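Local coordinates for coproheme decarboxylase (PDB 1VDH), which converts Fe-coproporphyrin III to heme b by two hydrogen peroxide-dependent decarboxylations, the last step of coproporphyrin-dependent heme biosynthesis, at residues V5-H10 and L160-R165; L18-L23 and E88-L93; V111-S116 and G189-D194; G181-V186 and L202-P207. All blocks are in the same frame, centred on the assembly; numbering follows the deposited sequence.

Contact 1. Residues V5-H10 and L160-R165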
loop_
_atom_site.group_PDB
_atom_site.type_symbol
_atom_site.label_atom_id
_atom_site.label_comp_id
_atom_site.label_asym_id
_atom_site.label_seq_id
_atom_site.Cartn_x
_atom_site.Cartn_y
_atom_site.Cartn_z
ATOM N N VAL A 5 16.707 -31.542 7.931
ATOM C CA VAL A 5 17.887 -31.549 7.071
ATOM C C VAL A 5 17.515 -30.873 5.756
ATOM O O VAL A 5 16.677 -31.374 5.007
ATOM C CB VAL A 5 18.371 -32.994 6.783
ATOM C CG1 VAL A 5 19.579 -32.973 5.854
ATOM C CG2 VAL A 5 18.716 -33.704 8.088
ATOM N N PRO A 6 18.118 -29.707 5.470
ATOM C CA PRO A 6 17.820 -28.989 4.230
ATOM C C PRO A 6 18.378 -29.681 2.994
ATOM O O PRO A 6 19.475 -30.243 3.013
ATOM C CB PRO A 6 18.486 -27.633 4.454
ATOM C CG PRO A 6 19.692 -27.998 5.273
ATOM C CD PRO A 6 19.102 -28.966 6.282
ATOM N N GLU A 7 17.591 -29.656 1.928
ATOM C CA GLU A 7 17.975 -30.242 0.655
ATOM C C GLU A 7 17.699 -29.149 -0.369
ATOM O O GLU A 7 16.756 -29.244 -1.156
ATOM C CB GLU A 7 17.115 -31.466 0.356
ATOM C CG GLU A 7 17.225 -32.581 1.379
ATOM C CD GLU A 7 16.291 -33.729 1.064
ATOM O OE1 GLU A 7 15.070 -33.575 1.270
ATOM O OE2 GLU A 7 16.776 -34.777 0.589
ATOM N N PRO A 8 18.521 -28.089 -0.363
ATOM C CA PRO A 8 18.353 -26.968 -1.288
ATOM C C PRO A 8 18.316 -27.334 -2.762
ATOM O O PRO A 8 19.041 -28.214 -3.228
ATOM C CB PRO A 8 19.532 -26.056 -0.944
ATOM C CG PRO A 8 20.570 -27.012 -0.436
ATOM C CD PRO A 8 19.754 -27.927 0.430
ATOM N N THR A 9 17.427 -26.662 -3.480
ATOM C CA THR A 9 17.255 -26.864 -4.906
ATOM C C THR A 9 18.531 -26.450 -5.637
ATOM O O THR A 9 19.133 -25.421 -5.310
ATOM C CB THR A 9 16.080 -26.005 -5.421
ATOM O OG1 THR A 9 14.899 -26.325 -4.674
ATOM C CG2 THR A 9 15.835 -26.244 -6.906
ATOM N N HIS A 10 18.953 -27.269 -6.601
ATOM C CA HIS A 10 20.148 -26.979 -7.399
ATOM C C HIS A 10 19.771 -25.985 -8.486
ATOM O O HIS A 10 18.691 -26.082 -9.069
ATOM C CB HIS A 10 20.673 -28.249 -8.085
ATOM C CG HIS A 10 20.917 -29.391 -7.151
ATOM N ND1 HIS A 10 22.037 -29.477 -6.353
ATOM C CD2 HIS A 10 20.186 -30.503 -6.894
ATOM C CE1 HIS A 10 21.987 -30.592 -5.645
ATOM N NE2 HIS A 10 20.874 -31.232 -5.955
ATOM N N LEU A 160 9.560 -28.682 2.685
ATOM C CA LEU A 160 9.298 -29.972 2.048
ATOM C C LEU A 160 10.568 -30.728 1.686
ATOM O O LEU A 160 11.630 -30.129 1.519
ATOM C CB LEU A 160 8.506 -29.773 0.753
ATOM C CG LEU A 160 7.059 -29.292 0.791
ATOM C CD1 LEU A 160 6.595 -29.057 -0.637
ATOM C CD2 LEU A 160 6.181 -30.328 1.490
ATOM N N PRO A 161 10.484 -32.070 1.632
ATOM C CA PRO A 161 11.647 -32.889 1.269
ATOM C C PRO A 161 11.873 -32.650 -0.227
ATOM O O PRO A 161 10.919 -32.360 -0.956
ATOM C CB PRO A 161 11.145 -34.316 1.505
ATOM C CG PRO A 161 10.123 -34.155 2.580
ATOM C CD PRO A 161 9.386 -32.913 2.136
ATOM N N ALA A 162 13.116 -32.774 -0.686
ATOM C CA ALA A 162 13.429 -32.568 -2.097
ATOM C C ALA A 162 12.613 -33.499 -2.993
ATOM O O ALA A 162 12.189 -33.112 -4.082
ATOM C CB ALA A 162 14.920 -32.765 -2.345
ATOM N N LYS A 163 12.361 -34.710 -2.503
ATOM C CA LYS A 163 11.598 -35.705 -3.251
ATOM C C LYS A 163 10.172 -35.236 -3.553
ATOM O O LYS A 163 9.664 -35.456 -4.651
ATOM C CB LYS A 163 11.572 -37.035 -2.492
ATOM C CG LYS A 163 10.973 -38.187 -3.284
ATOM C CD LYS A 163 10.952 -39.472 -2.466
ATOM C CE LYS A 163 10.380 -40.635 -3.272
ATOM N NZ LYS A 163 11.231 -40.981 -4.447
ATOM N N GLU A 164 9.523 -34.603 -2.577
ATOM C CA GLU A 164 8.163 -34.106 -2.772
ATOM C C GLU A 164 8.161 -32.903 -3.713
ATOM O O GLU A 164 7.284 -32.780 -4.572
ATOM C CB GLU A 164 7.507 -33.750 -1.434
ATOM C CG GLU A 164 6.103 -33.131 -1.550
ATOM C CD GLU A 164 5.063 -34.054 -2.196
ATOM O OE1 GLU A 164 5.261 -35.288 -2.211
ATOM O OE2 GLU A 164 4.028 -33.539 -2.679
ATOM N N ARG A 165 9.144 -32.022 -3.562
ATOM C CA ARG A 165 9.239 -30.858 -4.437
ATOM C C ARG A 165 9.436 -31.309 -5.884
ATOM O O ARG A 165 8.866 -30.724 -6.808
ATOM C CB ARG A 165 10.373 -29.932 -3.994
ATOM C CG ARG A 165 10.002 -29.067 -2.789
ATOM C CD ARG A 165 11.102 -28.086 -2.426
ATOM N NE ARG A 165 11.987 -28.603 -1.384
ATOM C CZ ARG A 165 13.270 -28.886 -1.568
ATOM N NH1 ARG A 165 13.828 -28.708 -2.758
ATOM N NH2 ARG A 165 14.000 -29.333 -0.558
HETATM O O HOH W 1 14.060 -35.829 -0.431
#
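R165 and E7 reach past each other to tie the N-terminal arm to the start of helix 162-177, each side chain taking a backbone group of the opposite segment. The buried half is built on R165. Its NH2 donates to E7 O at 2.8 Å (N-H...O angle 157°), and that oxygen lies near the guanidinium plane, at its edge. NE and NH2 grip L160 O side-on, both from one face of that carbonyl, while A162 CA sits 3.6 Å above the guanidinium plane, toward its rim. NH1 and T9 OG1 both hydrogen-bond to Q117, so the group is fixed on several edges. A leucine at R165 would probably leave the carbonyls of E7 and L160 without these donors, the arm being held here mainly by the E7 carboxylate.

The outer half faces solvent. E7 CG stands anti to the carbonyl carbon (chi1 -61°) and the chain runs out extended, which brings OE1 within 2.9 Å of A162 N; the bond is nearly straight at 173° but meets OE1 from above the carboxylate plane. This carboxylate therefore accepts from the first turn of the helix, and a water bridges OE1 to K163 N. E7 CB rests on A162 CB. W157, and F219 of a second subunit, pack on R165. The arm enters strand 10-24, where H10 pairs with S116 of strand 102-116, while A162 opens helix 162-177.

Contact 2. Residues L18-L23 and E88-L93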
loop_
_atom_site.group_PDB
_atom_site.type_symbol
_atom_site.label_atom_id
_atom_site.label_comp_id
_atom_site.label_asym_id
_atom_site.label_seq_id
_atom_site.Cartn_x
_atom_site.Cartn_y
_atom_site.Cartn_z
ATOM N N LEU A 18 16.722 -7.485 -16.728
ATOM C CA LEU A 18 16.139 -6.269 -16.188
ATOM C C LEU A 18 14.834 -5.933 -16.900
ATOM O O LEU A 18 14.793 -5.817 -18.129
ATOM C CB LEU A 18 17.093 -5.075 -16.299
ATOM C CG LEU A 18 16.473 -3.732 -15.875
ATOM C CD1 LEU A 18 16.152 -3.744 -14.381
ATOM C CD2 LEU A 18 17.415 -2.580 -16.202
ATOM N N HIS A 19 13.757 -5.855 -16.126
ATOM C CA HIS A 19 12.461 -5.456 -16.659
ATOM C C HIS A 19 12.354 -3.998 -16.252
ATOM O O HIS A 19 12.425 -3.673 -15.069
ATOM C CB HIS A 19 11.317 -6.244 -16.023
ATOM C CG HIS A 19 11.130 -7.605 -16.605
ATOM N ND1 HIS A 19 11.925 -8.676 -16.258
ATOM C CD2 HIS A 19 10.235 -8.073 -17.505
ATOM C CE1 HIS A 19 11.524 -9.746 -16.919
ATOM N NE2 HIS A 19 10.502 -9.407 -17.682
ATOM N N ASP A 20 12.208 -3.121 -17.234
ATOM C CA ASP A 20 12.112 -1.696 -16.968
ATOM C C ASP A 20 10.783 -1.197 -17.517
ATOM O O ASP A 20 10.645 -0.979 -18.723
ATOM C CB ASP A 20 13.297 -0.975 -17.639
ATOM C CG ASP A 20 13.383 0.510 -17.290
ATOM O OD1 ASP A 20 12.403 1.105 -16.787
ATOM O OD2 ASP A 20 14.454 1.095 -17.542
ATOM N N PHE A 21 9.803 -1.059 -16.626
ATOM C CA PHE A 21 8.472 -0.578 -16.986
ATOM C C PHE A 21 8.362 0.923 -16.762
ATOM O O PHE A 21 8.678 1.423 -15.679
ATOM C CB PHE A 21 7.395 -1.268 -16.137
ATOM C CG PHE A 21 7.231 -2.729 -16.424
ATOM C CD1 PHE A 21 6.409 -3.158 -17.460
ATOM C CD2 PHE A 21 7.865 -3.680 -15.629
ATOM C CE1 PHE A 21 6.211 -4.508 -17.700
ATOM C CE2 PHE A 21 7.678 -5.038 -15.860
ATOM C CZ PHE A 21 6.848 -5.456 -16.896
ATOM N N ARG A 22 7.853 1.631 -17.765
ATOM C CA ARG A 22 7.692 3.073 -17.665
ATOM C C ARG A 22 6.341 3.522 -18.199
ATOM O O ARG A 22 5.710 2.823 -19.004
ATOM C CB ARG A 22 8.807 3.790 -18.435
ATOM C CG ARG A 22 10.192 3.271 -18.100
ATOM C CD ARG A 22 11.166 4.384 -17.802
ATOM N NE ARG A 22 12.490 3.831 -17.543
ATOM C CZ ARG A 22 13.576 4.552 -17.296
ATOM N NH1 ARG A 22 13.507 5.876 -17.263
ATOM N NH2 ARG A 22 14.734 3.940 -17.103
ATOM N N LEU A 23 5.886 4.669 -17.703
ATOM C CA LEU A 23 4.623 5.262 -18.127
ATOM C C LEU A 23 4.946 6.460 -19.007
ATOM O O LEU A 23 5.875 7.221 -18.721
ATOM C CB LEU A 23 3.807 5.722 -16.919
ATOM C CG LEU A 23 3.088 4.637 -16.115
ATOM C CD1 LEU A 23 2.612 5.234 -14.804
ATOM C CD2 LEU A 23 1.906 4.073 -16.922
ATOM N N GLU A 88 24.072 0.001 -17.047
ATOM C CA GLU A 88 24.450 0.888 -18.139
ATOM C C GLU A 88 23.266 1.167 -19.066
ATOM O O GLU A 88 22.981 2.321 -19.374
ATOM C CB GLU A 88 25.605 0.277 -18.935
ATOM C CG GLU A 88 26.092 1.133 -20.098
ATOM C CD GLU A 88 27.060 0.390 -21.003
ATOM O OE1 GLU A 88 26.933 0.518 -22.240
ATOM O OE2 GLU A 88 27.946 -0.324 -20.481
ATOM N N ALA A 89 22.576 0.110 -19.494
ATOM C CA ALA A 89 21.422 0.245 -20.384
ATOM C C ALA A 89 20.320 1.061 -19.711
ATOM O O ALA A 89 19.675 1.908 -20.337
ATOM C CB ALA A 89 20.894 -1.139 -20.778
ATOM N N GLU A 90 20.144 0.807 -18.419
ATOM C CA GLU A 90 19.153 1.473 -17.596
ATOM C C GLU A 90 19.460 2.965 -17.431
ATOM O O GLU A 90 18.568 3.809 -17.546
ATOM C CB GLU A 90 19.115 0.777 -16.238
ATOM C CG GLU A 90 18.217 1.399 -15.213
ATOM C CD GLU A 90 18.236 0.624 -13.917
ATOM O OE1 GLU A 90 17.184 0.068 -13.556
ATOM O OE2 GLU A 90 19.305 0.554 -13.272
ATOM N N ALA A 91 20.723 3.282 -17.159
ATOM C CA ALA A 91 21.144 4.668 -16.985
ATOM C C ALA A 91 21.059 5.420 -18.314
ATOM O O ALA A 91 20.603 6.559 -18.358
ATOM C CB ALA A 91 22.561 4.726 -16.427
ATOM N N ARG A 92 21.483 4.768 -19.393
ATOM C CA ARG A 92 21.446 5.368 -20.726
ATOM C C ARG A 92 20.023 5.747 -21.132
ATOM O O ARG A 92 19.795 6.818 -21.695
ATOM C CB ARG A 92 22.049 4.419 -21.761
ATOM C CG ARG A 92 23.572 4.347 -21.742
ATOM C CD ARG A 92 24.199 5.666 -22.177
ATOM N NE ARG A 92 23.820 6.045 -23.540
ATOM C CZ ARG A 92 24.327 5.500 -24.643
ATOM N NH1 ARG A 92 25.242 4.543 -24.559
ATOM N NH2 ARG A 92 23.925 5.916 -25.836
ATOM N N LEU A 93 19.065 4.866 -20.847
ATOM C CA LEU A 93 17.671 5.145 -21.179
ATOM C C LEU A 93 17.165 6.316 -20.342
ATOM O O LEU A 93 16.544 7.243 -20.864
ATOM C CB LEU A 93 16.796 3.909 -20.933
ATOM C CG LEU A 93 15.292 4.049 -21.206
ATOM C CD1 LEU A 93 15.036 4.498 -22.646
ATOM C CD2 LEU A 93 14.602 2.729 -20.917
#
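Helix 83-95 packs on one face of the antiparallel sheet through strand 10-24, and L18, D20 and R22, alternate residues of that strand, supply the sheet side. The two short segments run almost parallel, their axes 16° apart and 10.4 Å at closest approach. L18 and E90 cross at about a right angle, with L18 CD2 lying 3.8 Å from E90 CB and against the extended chain as far as OE1. That oxygen has its strong partners elsewhere: a salt bridge to R104 and a hydrogen bond from G69 N of a second subunit.

R22 folds back on D20 side-on. NE meets OD1 at 2.8 Å, and NH2 meets OD2 at 2.9 Å on its syn lone pair, so the buried charges are paired and the guanidinium is held against rotation. L93, with CG anti to the backbone N (chi1 179°), lies over one face of the R22 guanidinium, toward its rim, and its CD2 also comes within 3.8 Å of D20 OD2. R22 NH2 also bonds to S94 just beyond. A helix packed on one face of an antiparallel sheet is consistent with the ferredoxin-like α+β fold of the dimeric α/β barrel superfamily.

Contact 3. Residues V111-S116 and G189-D194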
loop_
_atom_site.group_PDB
_atom_site.type_symbol
_atom_site.label_atom_id
_atom_site.label_comp_id
_atom_site.label_asym_id
_atom_site.label_seq_id
_atom_site.Cartn_x
_atom_site.Cartn_y
_atom_site.Cartn_z
ATOM N N VAL A 111 17.994 -13.070 -12.480
ATOM C CA VAL A 111 18.987 -13.828 -13.237
ATOM C C VAL A 111 18.362 -15.118 -13.769
ATOM O O VAL A 111 17.774 -15.879 -13.001
ATOM C CB VAL A 111 20.214 -14.193 -12.351
ATOM C CG1 VAL A 111 21.220 -15.010 -13.149
ATOM C CG2 VAL A 111 20.887 -12.929 -11.816
ATOM N N VAL A 112 18.474 -15.351 -15.078
ATOM C CA VAL A 112 17.925 -16.564 -15.698
ATOM C C VAL A 112 18.362 -17.764 -14.868
ATOM O O VAL A 112 19.552 -17.951 -14.599
ATOM C CB VAL A 112 18.378 -16.716 -17.174
ATOM C CG1 VAL A 112 17.937 -18.069 -17.735
ATOM C CG2 VAL A 112 17.765 -15.597 -18.014
ATOM N N GLU A 113 17.381 -18.543 -14.426
ATOM C CA GLU A 113 17.639 -19.684 -13.565
ATOM C C GLU A 113 17.043 -20.997 -14.055
ATOM O O GLU A 113 15.887 -21.048 -14.475
ATOM C CB GLU A 113 17.085 -19.369 -12.171
ATOM C CG GLU A 113 17.337 -20.434 -11.116
ATOM C CD GLU A 113 16.439 -20.257 -9.913
ATOM O OE1 GLU A 113 16.755 -19.418 -9.039
ATOM O OE2 GLU A 113 15.402 -20.948 -9.850
ATOM N N LEU A 114 17.856 -22.047 -14.023
ATOM C CA LEU A 114 17.422 -23.381 -14.412
ATOM C C LEU A 114 17.551 -24.205 -13.134
ATOM O O LEU A 114 18.640 -24.322 -12.570
ATOM C CB LEU A 114 18.322 -23.949 -15.517
ATOM C CG LEU A 114 18.469 -23.089 -16.779
ATOM C CD1 LEU A 114 19.237 -23.869 -17.836
ATOM C CD2 LEU A 114 17.102 -22.693 -17.314
ATOM N N GLY A 115 16.433 -24.729 -12.647
ATOM C CA GLY A 115 16.473 -25.496 -11.417
ATOM C C GLY A 115 16.138 -26.969 -11.510
ATOM O O GLY A 115 15.478 -27.425 -12.447
ATOM N N SER A 116 16.606 -27.709 -10.510
ATOM C CA SER A 116 16.376 -29.143 -10.397
ATOM C C SER A 116 16.284 -29.454 -8.911
ATOM O O SER A 116 17.173 -29.095 -8.147
ATOM C CB SER A 116 17.531 -29.924 -11.019
ATOM O OG SER A 116 17.268 -31.313 -10.956
ATOM N N GLY A 189 15.575 -15.993 -11.433
ATOM C CA GLY A 189 15.535 -15.920 -9.985
ATOM C C GLY A 189 15.986 -14.572 -9.462
ATOM O O GLY A 189 16.963 -14.009 -9.949
ATOM N N ALA A 190 15.258 -14.048 -8.481
ATOM C CA ALA A 190 15.585 -12.756 -7.885
ATOM C C ALA A 190 15.667 -12.873 -6.365
ATOM O O ALA A 190 15.568 -11.873 -5.652
ATOM C CB ALA A 190 14.533 -11.725 -8.272
ATOM N N GLN A 191 15.894 -14.092 -5.882
ATOM C CA GLN A 191 15.963 -14.371 -4.448
ATOM C C GLN A 191 16.560 -13.268 -3.562
ATOM O O GLN A 191 15.832 -12.637 -2.781
ATOM C CB GLN A 191 16.618 -15.735 -4.213
ATOM C CG GLN A 191 15.744 -16.896 -4.721
ATOM C CD GLN A 191 16.055 -17.339 -6.156
ATOM O OE1 GLN A 191 16.660 -16.606 -6.942
ATOM N NE2 GLN A 191 15.648 -18.557 -6.488
ATOM N N GLY A 192 17.850 -12.996 -3.702
ATOM C CA GLY A 192 18.448 -11.929 -2.910
ATOM C C GLY A 192 18.752 -10.726 -3.793
ATOM O O GLY A 192 19.652 -9.932 -3.496
ATOM N N LEU A 193 17.947 -10.554 -4.843
ATOM C CA LEU A 193 18.146 -9.477 -5.806
ATOM C C LEU A 193 16.993 -8.487 -5.937
ATOM O O LEU A 193 17.205 -7.339 -6.325
ATOM C CB LEU A 193 18.459 -10.073 -7.182
ATOM C CG LEU A 193 19.568 -11.128 -7.200
ATOM C CD1 LEU A 193 19.758 -11.647 -8.619
ATOM C CD2 LEU A 193 20.865 -10.536 -6.656
ATOM N N ASP A 194 15.772 -8.942 -5.669
ATOM C CA ASP A 194 14.610 -8.073 -5.765
ATOM C C ASP A 194 13.517 -8.523 -4.790
ATOM O O ASP A 194 13.726 -9.441 -4.002
ATOM C CB ASP A 194 14.100 -7.991 -7.215
ATOM C CG ASP A 194 13.531 -6.616 -7.563
ATOM O OD1 ASP A 194 13.776 -6.126 -8.684
ATOM O OD2 ASP A 194 12.833 -6.016 -6.723
#
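G189, V111 and E113 bury the most surface here, and the first two form an antiparallel, hydrogen-bonded β pair where strand 184-189 ends beside strand 102-116 in the sheet of this chlorite dismutase-type fold. Their CA atoms are 5.2 Å apart. The pair is closed by two backbone bonds, V111 N to G189 O at 2.9 Å and G189 N to V111 O at 2.7 Å, after which the segment 189-194 leaves the sheet and turns through residues 190-194. That turn is held by A190 O, which accepts from both L193 N and D194 N.

The absence of a side chain at G189 matters for E113, two residues beyond V111. A CB on G189 would point to the same face and fall into the place of E113 OE1, so the carboxylate passes over the glycine where a larger residue would collide. E113 CB itself lies 3.8 Å from G189 N.

V111 contributes apolar packing: its CG2, anti to the carbonyl carbon, touches L193 CD1 at 3.6 Å, bringing the loop back over the strand. P207 of a second subunit packs on L193, and K211 of that subunit packs on V111 and forms a salt bridge with E113 OE1. The other carboxylate oxygen, OE2, takes a hydrogen bond from W198, so this buried charge has partners at both oxygens.

Q191 comes at E113 from the opposite direction, its chain bent at chi2 (93°). NE2 donates to the syn lone pair of E113 OE1 at 2.9 Å, with the amide and carboxylate planes 30° apart.

Contact 4. Residues G181-V186 and L202-P207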
loop_
_atom_site.group_PDB
_atom_site.type_symbol
_atom_site.label_atom_id
_atom_site.label_comp_id
_atom_site.label_asym_id
_atom_site.label_seq_id
_atom_site.Cartn_x
_atom_site.Cartn_y
_atom_site.Cartn_z
ATOM N N GLY A 181 4.037 -25.670 -27.757
ATOM C CA GLY A 181 3.914 -25.208 -29.126
ATOM C C GLY A 181 3.491 -23.764 -29.303
ATOM O O GLY A 181 3.777 -23.163 -30.337
ATOM N N GLU A 182 2.826 -23.198 -28.297
ATOM C CA GLU A 182 2.345 -21.822 -28.374
ATOM C C GLU A 182 2.937 -20.859 -27.348
ATOM O O GLU A 182 2.847 -19.644 -27.515
ATOM C CB GLU A 182 0.817 -21.795 -28.247
ATOM C CG GLU A 182 0.060 -22.512 -29.369
ATOM C CD GLU A 182 0.178 -21.822 -30.721
ATOM O OE1 GLU A 182 -0.041 -22.496 -31.748
ATOM O OE2 GLU A 182 0.477 -20.612 -30.768
ATOM N N VAL A 183 3.531 -21.390 -26.285
ATOM C CA VAL A 183 4.087 -20.538 -25.239
ATOM C C VAL A 183 5.531 -20.865 -24.883
ATOM O O VAL A 183 5.860 -22.017 -24.601
ATOM C CB VAL A 183 3.232 -20.626 -23.935
ATOM C CG1 VAL A 183 3.728 -19.626 -22.899
ATOM C CG2 VAL A 183 1.753 -20.376 -24.239
ATOM N N MET A 184 6.382 -19.839 -24.915
ATOM C CA MET A 184 7.795 -19.954 -24.550
ATOM C C MET A 184 7.870 -19.428 -23.123
ATOM O O MET A 184 7.164 -18.478 -22.779
ATOM C CB MET A 184 8.663 -19.064 -25.442
ATOM C CG MET A 184 8.671 -19.448 -26.905
ATOM S SD MET A 184 9.495 -18.193 -27.890
ATOM C CE MET A 184 11.095 -18.099 -27.017
ATOM N N GLN A 185 8.743 -20.009 -22.306
ATOM C CA GLN A 185 8.865 -19.586 -20.915
ATOM C C GLN A 185 10.297 -19.337 -20.468
ATOM O O GLN A 185 11.191 -20.140 -20.738
ATOM C CB GLN A 185 8.227 -20.632 -19.995
ATOM C CG GLN A 185 8.308 -20.296 -18.508
ATOM C CD GLN A 185 7.766 -21.407 -17.625
ATOM O OE1 GLN A 185 8.411 -22.437 -17.439
ATOM N NE2 GLN A 185 6.577 -21.198 -17.071
ATOM N N VAL A 186 10.510 -18.207 -19.802
ATOM C CA VAL A 186 11.821 -17.867 -19.265
ATOM C C VAL A 186 11.641 -17.590 -17.786
ATOM O O VAL A 186 10.902 -16.679 -17.399
ATOM C CB VAL A 186 12.450 -16.623 -19.937
ATOM C CG1 VAL A 186 13.764 -16.259 -19.233
ATOM C CG2 VAL A 186 12.713 -16.893 -21.405
ATOM N N LEU A 202 6.496 -15.054 -20.168
ATOM C CA LEU A 202 5.836 -15.968 -21.096
ATOM C C LEU A 202 5.752 -15.225 -22.427
ATOM O O LEU A 202 5.492 -14.023 -22.451
ATOM C CB LEU A 202 4.423 -16.323 -20.610
ATOM C CG LEU A 202 4.264 -16.926 -19.204
ATOM C CD1 LEU A 202 2.791 -17.262 -18.948
ATOM C CD2 LEU A 202 5.124 -18.173 -19.057
ATOM N N PHE A 203 6.005 -15.931 -23.525
ATOM C CA PHE A 203 5.955 -15.334 -24.854
ATOM C C PHE A 203 5.014 -16.155 -25.724
ATOM O O PHE A 203 5.085 -17.387 -25.728
ATOM C CB PHE A 203 7.350 -15.308 -25.481
ATOM C CG PHE A 203 8.369 -14.552 -24.673
ATOM C CD1 PHE A 203 8.394 -13.163 -24.684
ATOM C CD2 PHE A 203 9.312 -15.233 -23.914
ATOM C CE1 PHE A 203 9.352 -12.458 -23.950
ATOM C CE2 PHE A 203 10.274 -14.540 -23.176
ATOM C CZ PHE A 203 10.293 -13.150 -23.196
ATOM N N SER A 204 4.149 -15.476 -26.472
ATOM C CA SER A 204 3.181 -16.157 -27.333
ATOM C C SER A 204 2.640 -15.201 -28.381
ATOM O O SER A 204 2.724 -13.986 -28.220
ATOM C CB SER A 204 2.006 -16.676 -26.487
ATOM O OG SER A 204 1.100 -17.445 -27.267
ATOM N N GLU A 205 2.068 -15.756 -29.448
ATOM C CA GLU A 205 1.491 -14.937 -30.512
ATOM C C GLU A 205 0.053 -14.558 -30.185
ATOM O O GLU A 205 -0.567 -13.775 -30.901
ATOM C CB GLU A 205 1.532 -15.681 -31.853
ATOM C CG GLU A 205 2.936 -16.004 -32.351
ATOM C CD GLU A 205 3.802 -14.767 -32.573
ATOM O OE1 GLU A 205 3.339 -13.805 -33.229
ATOM O OE2 GLU A 205 4.958 -14.762 -32.101
ATOM N N ASP A 206 -0.472 -15.121 -29.099
ATOM C CA ASP A 206 -1.843 -14.858 -28.671
ATOM C C ASP A 206 -1.860 -14.722 -27.151
ATOM O O ASP A 206 -1.541 -15.670 -26.438
ATOM C CB ASP A 206 -2.750 -16.022 -29.108
ATOM C CG ASP A 206 -4.238 -15.759 -28.854
ATOM O OD1 ASP A 206 -4.598 -14.779 -28.168
ATOM O OD2 ASP A 206 -5.062 -16.558 -29.346
ATOM N N PRO A 207 -2.244 -13.538 -26.639
ATOM C CA PRO A 207 -2.292 -13.307 -25.192
ATOM C C PRO A 207 -3.248 -14.253 -24.467
ATOM O O PRO A 207 -3.080 -14.518 -23.283
ATOM C CB PRO A 207 -2.718 -11.834 -25.088
ATOM C CG PRO A 207 -3.487 -11.601 -26.341
ATOM C CD PRO A 207 -2.677 -12.338 -27.377
HETATM O O HOH W 2 2.402 -18.690 -30.104
#
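M184 and F203 face each other as a hydrogen-bonded antiparallel pair, with side chains on the same face of the sheet. Their CB atoms are 4.0 Å apart, and reciprocal backbone bonds join M184 N to F203 O and F203 N to M184 O. V186 CG2 meets the edge of the F203 ring, in its plane, 3.8 Å from CE2. On the opposite face Q185 and L202 lie side by side and point the same way, L202 CD2 being 3.9 Å from Q185 CG.

These strands, 184-189 and 198-204, make a β hairpin whose Q185 and L202 face probably borders the coproheme site: Q185 is predicted to bind Fe-coproporphyrin III and lies near H172, the predicted axial ligand of its iron, and L202 packs on Y145, the predicted active-site residue.

Where the pairing gives out, S204 OG donates to E182 O at 2.8 Å from above the carbonyl plane, and a water links the same E182 O to E182 OE2 and E205 N. OG also accepts a weak bond from D206 N at 3.4 Å. Replacing S204 with an alanine would probably leave E182 O with the water as its remaining donor here and D206 N without its weak acceptor.

In the fold
Three of the four contacts reach one curled antiparallel sheet. Contact 2 lays helix 83-95 on strand 10-24, contact 3 pairs strand 102-116 with the end of strand 184-189, and contact 4 pairs that strand with 198-204. Contacts 3 and 4 have centres about 20 Å apart and touch through V112 and V186. Contact 1 holds the arm before strand 10-24 and meets contact 3 where H10 N approaches S116 O. Contacts 1 and 2 lie on opposite sides of the chain's centre, their centres about 36 Å apart. Contact 2 closes before contacts 3 and 4 open, whereas contacts 1 and 3 cross along the chain. Contacts 1, 2 and 3 touch the second subunit at the pentamer interface.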